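Local coordinates for alpha-fucosidase GH29 (Fusarium graminearum, PDB 4PSR), which is an alpha-L-fucosidase of family GH29 with a TIM-barrel catalytic domain and probably removes alpha-1,6-linked fucose from the glycans of glycoproteins, at residues 30-35 / 338-343; 120-125 / 166-171; 287-292 / 302-307. All blocks are in the same frame, centred on the assembly; numbering follows the deposited sequence.

Contact 1: residues 30-35 / 338-343; sequences GVYWHW and NMLLNI. With FUL (beta-L-fucopyranose), chain M.
Met339 O takes the N-H of Gly30, opening the parallel pairing of the first and last strands of the barrel. Leu340 reaches over from the face it shares with Tyr32: its CD2 sits 3.7 Å from the centroid of the Tyr32 ring, 9° off the normal, a CH-pi contact over the face, while CD1 packs against the backbone of Gly30, 3.5 Å from Gly30 C. Leu341 is gripped through its backbone, with N bonded to Gly30 O at 2.8 Å and O receiving Tyr32 N. Asn342 has CG anti to the backbone N (chi1 173°), which carries its amide to His34; OD1 and His34 ND1 lie above the Tyr32 face opposite Leu340, near the rim. There OD1 accepts two bonds: a bent one from His34 N at 3.0 Å, in the carbonyl plane, and a straighter one from His34 ND1 at 2.8 Å, from above that plane, ring and amide standing 85° apart. Ile343 N closes on Tyr32 O, and on the other face Ile343 CD1 packs 4.0 Å from Val31 CG1. Because ND1 donates to Asn342 OD1, the His34 ring is fixed in rotation, and its NE2 is presented to O4 of the bound beta-L-fucose at 2.7 Å; Asn342 is thus a second-shell residue positioning a sugar-binding histidine.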
loop_
_atom_site.group_PDB
_atom_site.type_symbol
_atom_site.label_atom_id
_atom_site.label_comp_id
_atom_site.label_asym_id
_atom_site.label_seq_id
_atom_site.Cartn_x
_atom_site.Cartn_y
_atom_site.Cartn_z
ATOM N N GLY A 30 6.409 -3.298 3.014
ATOM C CA GLY A 30 6.810 -4.352 2.106
ATOM C C GLY A 30 7.497 -3.812 0.867
ATOM O O GLY A 30 7.501 -2.596 0.622
ATOM N N VAL A 31 8.108 -4.702 0.094
ATOM C CA VAL A 31 8.795 -4.336 -1.131
ATOM C C VAL A 31 8.435 -5.291 -2.265
ATOM O O VAL A 31 8.434 -6.503 -2.114
ATOM C CB VAL A 31 10.344 -4.323 -0.929
ATOM C CG1 VAL A 31 11.068 -4.118 -2.253
ATOM C CG2 VAL A 31 10.739 -3.245 0.068
ATOM N N TYR A 32 8.175 -4.733 -3.440
ATOM C CA TYR A 32 8.003 -5.520 -4.650
ATOM C C TYR A 32 8.743 -4.878 -5.810
ATOM O O TYR A 32 9.356 -3.831 -5.648
ATOM C CB TYR A 32 6.527 -5.835 -4.985
ATOM C CG TYR A 32 5.595 -4.757 -5.552
ATOM C CD1 TYR A 32 4.579 -5.133 -6.416
ATOM C CD2 TYR A 32 5.670 -3.435 -5.172
ATOM C CE1 TYR A 32 3.692 -4.226 -6.911
ATOM C CE2 TYR A 32 4.774 -2.497 -5.669
ATOM C CZ TYR A 32 3.784 -2.900 -6.521
ATOM O OH TYR A 32 2.877 -1.939 -6.980
ATOM N N TRP A 33 8.741 -5.546 -6.957
ATOM C CA TRP A 33 9.539 -5.084 -8.076
ATOM C C TRP A 33 8.855 -5.333 -9.413
ATOM O O TRP A 33 8.468 -6.449 -9.730
ATOM C CB TRP A 33 10.961 -5.709 -8.062
ATOM C CG TRP A 33 11.028 -7.150 -7.703
ATOM C CD1 TRP A 33 11.057 -8.221 -8.542
ATOM C CD2 TRP A 33 11.162 -7.676 -6.385
ATOM N NE1 TRP A 33 11.166 -9.400 -7.825
ATOM C CE2 TRP A 33 11.214 -9.081 -6.495
ATOM C CE3 TRP A 33 11.179 -7.099 -5.120
ATOM C CZ2 TRP A 33 11.312 -9.903 -5.385
ATOM C CZ3 TRP A 33 11.275 -7.931 -4.012
ATOM C CH2 TRP A 33 11.330 -9.308 -4.155
ATOM N N HIS A 34 8.767 -4.258 -10.183
ATOM C CA HIS A 34 8.319 -4.324 -11.568
ATOM C C HIS A 34 9.520 -4.643 -12.456
ATOM O O HIS A 34 10.172 -3.744 -12.979
ATOM C CB HIS A 34 7.696 -2.989 -12.008
ATOM C CG HIS A 34 6.304 -2.743 -11.501
ATOM N ND1 HIS A 34 5.990 -2.567 -10.170
ATOM C CD2 HIS A 34 5.138 -2.597 -12.180
ATOM C CE1 HIS A 34 4.688 -2.342 -10.054
ATOM N NE2 HIS A 34 4.154 -2.350 -11.259
ATOM N N TRP A 35 9.753 -5.929 -12.660
ATOM C CA TRP A 35 10.873 -6.396 -13.462
ATOM C C TRP A 35 10.375 -7.490 -14.352
ATOM O O TRP A 35 9.803 -8.466 -13.880
ATOM C CB TRP A 35 11.978 -6.930 -12.556
ATOM C CG TRP A 35 13.211 -7.404 -13.277
ATOM C CD1 TRP A 35 14.037 -6.675 -14.073
ATOM C CD2 TRP A 35 13.732 -8.728 -13.255
ATOM N NE1 TRP A 35 15.046 -7.472 -14.545
ATOM C CE2 TRP A 35 14.881 -8.739 -14.048
ATOM C CE3 TRP A 35 13.326 -9.912 -12.632
ATOM C CZ2 TRP A 35 15.660 -9.887 -14.226
ATOM C CZ3 TRP A 35 14.104 -11.055 -12.797
ATOM C CH2 TRP A 35 15.251 -11.031 -13.593
ATOM N N ASN A 338 -0.700 0.144 5.249
ATOM C CA ASN A 338 0.659 -0.304 4.915
ATOM C C ASN A 338 1.165 0.401 3.653
ATOM O O ASN A 338 0.360 0.842 2.822
ATOM C CB ASN A 338 0.719 -1.813 4.633
ATOM C CG ASN A 338 0.540 -2.672 5.858
ATOM O OD1 ASN A 338 0.616 -2.225 6.987
ATOM N ND2 ASN A 338 0.281 -3.950 5.626
ATOM N N MET A 339 2.482 0.436 3.478
ATOM C CA MET A 339 3.115 0.938 2.257
ATOM C C MET A 339 3.909 -0.170 1.617
ATOM O O MET A 339 4.816 -0.751 2.246
ATOM C CB MET A 339 4.041 2.124 2.552
ATOM C CG MET A 339 4.498 2.835 1.268
ATOM S SD MET A 339 5.502 4.290 1.543
ATOM C CE MET A 339 7.001 3.434 1.800
ATOM N N LEU A 340 3.606 -0.445 0.355
ATOM C CA LEU A 340 4.343 -1.423 -0.450
ATOM C C LEU A 340 5.202 -0.651 -1.436
ATOM O O LEU A 340 4.690 0.022 -2.357
ATOM C CB LEU A 340 3.352 -2.345 -1.195
ATOM C CG LEU A 340 3.956 -3.319 -2.212
ATOM C CD1 LEU A 340 5.017 -4.222 -1.586
ATOM C CD2 LEU A 340 2.834 -4.139 -2.893
ATOM N N LEU A 341 6.525 -0.714 -1.226
ATOM C CA LEU A 341 7.493 0.034 -2.015
ATOM C C LEU A 341 8.030 -0.744 -3.195
ATOM O O LEU A 341 8.547 -1.859 -3.064
ATOM C CB LEU A 341 8.659 0.476 -1.121
ATOM C CG LEU A 341 9.783 1.255 -1.791
ATOM C CD1 LEU A 341 9.317 2.598 -2.333
ATOM C CD2 LEU A 341 10.945 1.419 -0.816
ATOM N N ASN A 342 7.938 -0.128 -4.369
ATOM C CA ASN A 342 8.451 -0.723 -5.601
ATOM C C ASN A 342 9.888 -0.341 -5.886
ATOM O O ASN A 342 10.247 0.851 -5.759
ATOM C CB ASN A 342 7.580 -0.333 -6.805
ATOM C CG ASN A 342 8.159 -0.792 -8.098
ATOM O OD1 ASN A 342 8.060 -1.959 -8.432
ATOM N ND2 ASN A 342 8.766 0.114 -8.837
ATOM N N ILE A 343 10.696 -1.339 -6.261
ATOM C CA ILE A 343 12.064 -1.135 -6.753
ATOM C C ILE A 343 12.150 -1.613 -8.194
ATOM O O ILE A 343 11.253 -2.335 -8.686
ATOM C CB ILE A 343 13.123 -1.819 -5.816
ATOM C CG1 ILE A 343 12.986 -3.334 -5.860
ATOM C CG2 ILE A 343 12.947 -1.267 -4.398
ATOM C CD1 ILE A 343 14.031 -4.089 -4.981
HETATM C C1 FUL M . -0.929 0.708 -12.369
HETATM C C2 FUL M . -0.255 0.028 -13.544
HETATM O O2 FUL M . -0.873 0.365 -14.796
HETATM C C3 FUL M . 1.180 0.484 -13.520
HETATM O O3 FUL M . 1.849 -0.053 -14.638
HETATM C C4 FUL M . 1.784 0.004 -12.225
HETATM O O4 FUL M . 1.801 -1.421 -12.211
HETATM C C5 FUL M . 0.974 0.552 -11.057
HETATM C C6 FUL M . 1.464 0.055 -9.714
HETATM O O5 FUL M . -0.409 0.225 -11.153
HETATM O O1 FUL M . -2.295 0.385 -12.392
#

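Contact 2: residues 120-125 / 166-171; sequences AGPVAE and LVIAMH
Two neighbouring parallel strands of the TIM barrel, joined through helix 151-161 as a beta-alpha-beta unit, meet where Val167 N bonds to Ala120 O at 3.0 Å and Ala169 N to Pro122 O at 3.1 Å. The first donor stands well above the carbonyl plane, the second lies in it. Gly121 CA makes a CA-H...O contact, 3.2 Å from Val167 O; with Pro122 next in the chain and lacking an N-H, Val167 O has no hydrogen-bond partner in the model. Beyond Val123 the register slips by one residue in a beta bulge: Ala169 O takes Ala124 N, and Glu125 O takes His171 N at 2.8 Å. Ala124 points across the bulge, its CB pressed to 3.4 Å from Ile168 CG2, tighter than ordinary packing, and also touching Met170 SD. The other branch of Ile168, with CG1 anti to the carbonyl carbon (chi1 -63°), brings CD1 to Pro122 CG at 3.7 Å beneath the covering helix 151-161. Toward the barrel interior, Val123 crosses His171 at about a right angle, both its methyls 3.7 Å from His171 NE2, while Glu125 O lies at the ring edge near CD2. The ring stands beside the bound fucose, and His171 ND1 is hydrogen-bonded to Asp226 OD2. Glu125, on the face of Met170, has a salt bridge to Lys210 and a hydrogen bond to Ser131. Such strand C-terminal ends, carrying pocket residues at or just beyond the last sheet bond, are the hallmark of the (beta/alpha)8 barrel active site.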
loop_
_atom_site.group_PDB
_atom_site.type_symbol
_atom_site.label_atom_id
_atom_site.label_comp_id
_atom_site.label_asym_id
_atom_site.label_seq_id
_atom_site.Cartn_x
_atom_site.Cartn_y
_atom_site.Cartn_z
ATOM N N ALA A 120 7.479 -9.312 0.826
ATOM C CA ALA A 120 8.226 -9.015 -0.366
ATOM C C ALA A 120 7.880 -9.976 -1.478
ATOM O O ALA A 120 7.427 -11.098 -1.218
ATOM C CB ALA A 120 9.742 -9.069 -0.084
ATOM N N GLY A 121 8.107 -9.545 -2.712
ATOM C CA GLY A 121 7.985 -10.458 -3.826
ATOM C C GLY A 121 7.891 -9.754 -5.154
ATOM O O GLY A 121 7.895 -8.525 -5.223
ATOM N N PRO A 122 7.780 -10.538 -6.230
ATOM C CA PRO A 122 7.775 -10.005 -7.594
ATOM C C PRO A 122 6.392 -9.593 -8.095
ATOM O O PRO A 122 5.366 -10.103 -7.654
ATOM C CB PRO A 122 8.189 -11.205 -8.441
ATOM C CG PRO A 122 7.632 -12.401 -7.642
ATOM C CD PRO A 122 7.846 -12.017 -6.200
ATOM N N VAL A 123 6.399 -8.707 -9.078
ATOM C CA VAL A 123 5.349 -8.701 -10.080
ATOM C C VAL A 123 5.496 -10.017 -10.836
ATOM O O VAL A 123 6.527 -10.273 -11.469
ATOM C CB VAL A 123 5.474 -7.489 -11.041
ATOM C CG1 VAL A 123 4.545 -7.645 -12.232
ATOM C CG2 VAL A 123 5.178 -6.209 -10.291
ATOM N N ALA A 124 4.495 -10.890 -10.739
ATOM C CA ALA A 124 4.552 -12.197 -11.399
ATOM C C ALA A 124 4.034 -12.114 -12.829
ATOM O O ALA A 124 4.475 -12.886 -13.697
ATOM C CB ALA A 124 3.771 -13.237 -10.627
ATOM N N GLU A 125 3.075 -11.213 -13.078
ATOM C CA GLU A 125 2.589 -10.971 -14.446
ATOM C C GLU A 125 2.036 -9.552 -14.447
ATOM O O GLU A 125 1.148 -9.254 -13.642
ATOM C CB GLU A 125 1.519 -11.961 -14.859
ATOM C CG GLU A 125 1.022 -11.661 -16.279
ATOM C CD GLU A 125 0.159 -12.719 -16.900
ATOM O OE1 GLU A 125 0.064 -13.828 -16.377
ATOM O OE2 GLU A 125 -0.469 -12.395 -17.952
ATOM N N LEU A 166 5.321 -13.552 1.624
ATOM C CA LEU A 166 5.407 -13.443 0.174
ATOM C C LEU A 166 4.194 -12.706 -0.402
ATOM O O LEU A 166 3.036 -13.146 -0.219
ATOM C CB LEU A 166 5.492 -14.829 -0.467
ATOM C CG LEU A 166 5.564 -14.883 -1.994
ATOM C CD1 LEU A 166 6.825 -14.274 -2.527
ATOM C CD2 LEU A 166 5.410 -16.313 -2.498
ATOM N N VAL A 167 4.473 -11.613 -1.114
ATOM C CA VAL A 167 3.472 -10.951 -1.949
ATOM C C VAL A 167 3.758 -11.265 -3.413
ATOM O O VAL A 167 4.922 -11.278 -3.853
ATOM C CB VAL A 167 3.398 -9.410 -1.709
ATOM C CG1 VAL A 167 4.750 -8.724 -1.894
ATOM C CG2 VAL A 167 2.341 -8.761 -2.598
ATOM N N ILE A 168 2.680 -11.499 -4.159
ATOM C CA ILE A 168 2.750 -11.657 -5.613
ATOM C C ILE A 168 1.805 -10.640 -6.243
ATOM O O ILE A 168 0.622 -10.601 -5.867
ATOM C CB ILE A 168 2.360 -13.084 -6.068
ATOM C CG1 ILE A 168 3.339 -14.139 -5.506
ATOM C CG2 ILE A 168 2.268 -13.166 -7.600
ATOM C CD1 ILE A 168 4.727 -14.137 -6.129
ATOM N N ALA A 169 2.310 -9.831 -7.165
ATOM C CA ALA A 169 1.484 -8.857 -7.903
ATOM C C ALA A 169 1.104 -9.383 -9.268
ATOM O O ALA A 169 1.928 -9.915 -10.037
ATOM C CB ALA A 169 2.195 -7.501 -8.004
ATOM N N MET A 170 -0.192 -9.222 -9.564
ATOM C CA MET A 170 -0.828 -9.718 -10.772
ATOM C C MET A 170 -1.607 -8.585 -11.425
ATOM O O MET A 170 -2.463 -7.980 -10.777
ATOM C CB MET A 170 -1.766 -10.858 -10.428
ATOM C CG MET A 170 -1.088 -12.073 -9.821
ATOM S SD MET A 170 -0.086 -12.999 -11.001
ATOM C CE MET A 170 -1.404 -13.836 -11.912
ATOM N N HIS A 171 -1.308 -8.298 -12.687
ATOM C CA HIS A 171 -1.942 -7.187 -13.394
ATOM C C HIS A 171 -2.560 -7.676 -14.731
ATOM O O HIS A 171 -2.590 -6.947 -15.725
ATOM C CB HIS A 171 -0.959 -6.013 -13.684
ATOM C CG HIS A 171 0.038 -5.681 -12.598
ATOM N ND1 HIS A 171 0.255 -4.389 -12.173
ATOM C CD2 HIS A 171 0.926 -6.453 -11.914
ATOM C CE1 HIS A 171 1.238 -4.375 -11.279
ATOM N NE2 HIS A 171 1.662 -5.615 -11.108
#

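Contact 3: residues 287-292 / 302-307; sequences WERGGP and TDDAIS
Arg289 stretches alongside the strand end and sets its guanidinium almost perpendicular, 86°, to the carboxylate of Asp304. Its first torsion (-164°) swings CG to the side opposite the backbone N, and the chain, extended as far as NE, runs past Asp303 O to bring NE 2.9 Å from Asp304 OD1 in a salt bridge. NE meets OD1 from above the carboxylate plane; the anti lone pair of that oxygen is taken by Ala305 N of its own strand, so two N-H groups hold it, with Arg289 NH2 adding a weak third bond. Farther out, Arg289 NH2 bonds nearly straight to Ser307 O at 3.1 Å, with the acceptor in the guanidinium plane, and Ala305 CB lies over one face of the group. A water at the guanidinium edge accepts from NH2 and donates to Ala305 O. Trp311 adds a cation-pi contact from outside the two segments. At the other end, Thr302 turns OG1 toward the loop and donates to Trp287 O at 2.8 Å, well above the carbonyl plane. Another water donates to Thr302 OG1 and Asp303 O. In the type II turn of Glu288 to Gly291, Gly291 N returns to Glu288 O at 2.9 Å. The Trp287 ring leads away from the strand and takes Pro292 CB over one face, 3.6 Å above its plane. A third water bridges Trp287 O and Asp303 OD2, whose companion OD1 receives Trp224 NE1. Side-chain and water bonds take over here from strand pairing, an arrangement of a loop rising from the C-terminal end of a TIM-barrel strand.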
loop_
_atom_site.group_PDB
_atom_site.type_symbol
_atom_site.label_atom_id
_atom_site.label_comp_id
_atom_site.label_asym_id
_atom_site.label_seq_id
_atom_site.Cartn_x
_atom_site.Cartn_y
_atom_site.Cartn_z
ATOM N N TRP A 287 -4.772 2.040 -2.351
ATOM C CA TRP A 287 -4.922 3.408 -2.809
ATOM C C TRP A 287 -3.867 3.820 -3.786
ATOM O O TRP A 287 -2.735 3.315 -3.752
ATOM C CB TRP A 287 -4.851 4.346 -1.608
ATOM C CG TRP A 287 -6.133 4.410 -0.852
ATOM C CD1 TRP A 287 -6.703 3.415 -0.133
ATOM C CD2 TRP A 287 -7.019 5.526 -0.762
ATOM N NE1 TRP A 287 -7.890 3.835 0.413
ATOM C CE2 TRP A 287 -8.108 5.131 0.032
ATOM C CE3 TRP A 287 -6.997 6.827 -1.278
ATOM C CZ2 TRP A 287 -9.171 5.992 0.334
ATOM C CZ3 TRP A 287 -8.065 7.670 -0.994
ATOM C CH2 TRP A 287 -9.121 7.257 -0.187
ATOM N N GLU A 288 -4.228 4.798 -4.620
ATOM C CA GLU A 288 -3.305 5.403 -5.574
ATOM C C GLU A 288 -2.086 5.972 -4.863
ATOM O O GLU A 288 -2.147 6.331 -3.702
ATOM C CB GLU A 288 -4.021 6.524 -6.343
ATOM C CG GLU A 288 -4.464 7.693 -5.485
ATOM C CD GLU A 288 -5.592 8.493 -6.124
ATOM O OE1 GLU A 288 -5.594 8.641 -7.366
ATOM O OE2 GLU A 288 -6.483 8.958 -5.380
ATOM N N ARG A 289 -0.987 6.109 -5.598
ATOM C CA ARG A 289 0.269 6.585 -5.018
ATOM C C ARG A 289 0.110 7.888 -4.221
ATOM O O ARG A 289 -0.548 8.835 -4.653
ATOM C CB ARG A 289 1.298 6.739 -6.130
ATOM C CG ARG A 289 2.718 6.857 -5.647
ATOM C CD ARG A 289 3.607 6.928 -6.842
ATOM N NE ARG A 289 4.991 7.116 -6.457
ATOM C CZ ARG A 289 5.982 7.146 -7.336
ATOM N NH1 ARG A 289 5.701 6.992 -8.625
ATOM N NH2 ARG A 289 7.229 7.310 -6.916
ATOM N N GLY A 290 0.707 7.922 -3.036
ATOM C CA GLY A 290 0.507 9.030 -2.114
ATOM C C GLY A 290 -0.445 8.650 -1.000
ATOM O O GLY A 290 -0.360 9.202 0.101
ATOM N N GLY A 291 -1.373 7.726 -1.287
ATOM C CA GLY A 291 -2.404 7.338 -0.336
ATOM C C GLY A 291 -3.473 8.391 -0.071
ATOM O O GLY A 291 -3.487 9.449 -0.706
ATOM N N PRO A 292 -4.351 8.136 0.892
ATOM C CA PRO A 292 -5.416 9.080 1.251
ATOM C C PRO A 292 -4.889 10.316 1.995
ATOM O O PRO A 292 -3.850 10.272 2.647
ATOM C CB PRO A 292 -6.309 8.247 2.178
ATOM C CG PRO A 292 -5.324 7.311 2.849
ATOM C CD PRO A 292 -4.367 6.943 1.762
ATOM N N THR A 302 -1.204 1.102 0.228
ATOM C CA THR A 302 -0.899 1.886 -0.949
ATOM C C THR A 302 0.461 1.419 -1.472
ATOM O O THR A 302 1.254 0.808 -0.736
ATOM C CB THR A 302 -0.969 3.382 -0.659
ATOM O OG1 THR A 302 -0.795 4.137 -1.863
ATOM C CG2 THR A 302 0.112 3.792 0.311
ATOM N N ASP A 303 0.730 1.712 -2.731
ATOM C CA ASP A 303 2.033 1.407 -3.339
ATOM C C ASP A 303 2.825 2.688 -3.611
ATOM O O ASP A 303 2.244 3.718 -3.963
ATOM C CB ASP A 303 1.871 0.652 -4.659
ATOM C CG ASP A 303 0.786 -0.367 -4.594
ATOM O OD1 ASP A 303 0.892 -1.297 -3.773
ATOM O OD2 ASP A 303 -0.213 -0.202 -5.350
ATOM N N ASP A 304 4.142 2.643 -3.463
ATOM C CA ASP A 304 4.990 3.775 -3.797
ATOM C C ASP A 304 6.204 3.241 -4.549
ATOM O O ASP A 304 6.291 2.048 -4.793
ATOM C CB ASP A 304 5.418 4.534 -2.552
ATOM C CG ASP A 304 5.457 6.038 -2.785
ATOM O OD1 ASP A 304 6.049 6.484 -3.801
ATOM O OD2 ASP A 304 4.880 6.769 -1.958
ATOM N N ALA A 305 7.141 4.116 -4.916
ATOM C CA ALA A 305 8.281 3.695 -5.725
ATOM C C ALA A 305 9.467 4.596 -5.460
ATOM O O ALA A 305 9.280 5.777 -5.180
ATOM C CB ALA A 305 7.890 3.729 -7.195
ATOM N N ILE A 306 10.683 4.047 -5.485
ATOM C CA ILE A 306 11.870 4.873 -5.355
ATOM C C ILE A 306 11.970 5.786 -6.605
ATOM O O ILE A 306 12.529 6.827 -6.520
ATOM C CB ILE A 306 13.180 4.021 -5.088
ATOM C CG1 ILE A 306 12.999 3.133 -3.848
ATOM C CG2 ILE A 306 14.383 4.918 -4.912
ATOM C CD1 ILE A 306 14.178 2.197 -3.602
ATOM N N SER A 307 11.704 5.176 -7.728
ATOM C CA SER A 307 11.844 5.867 -8.971
ATOM C C SER A 307 10.944 7.084 -9.006
ATOM O O SER A 307 9.819 7.057 -8.524
ATOM C CB SER A 307 11.461 4.926 -10.080
ATOM O OG SER A 307 11.336 5.658 -11.255
HETATM O O HOH W 1 -1.059 2.367 -5.734
HETATM O O HOH W 2 7.732 8.195 -4.403
HETATM O O HOH W 3 1.410 5.613 -2.298
#

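In the fold
All three contacts belong to the same eight-stranded parallel barrel. Contact 1 closes it by joining the first and last strands; contact 2 pairs the second with the third, and contact 3 sets the loop after the sixth against the seventh. Contacts 1 and 2 are fully buried and share a border, with Val31 O and Gly121 N probably hydrogen-bonded; contact 3 meets contact 1 through Thr302 O and Leu340 N. Backbone bonds and apolar packing dominate the first two, which each bring a histidine to the fucose. Contact 3 is also largely buried, with Arg289 and Trp287 partly exposed and Glu288 at the surface, but relies on charge and water.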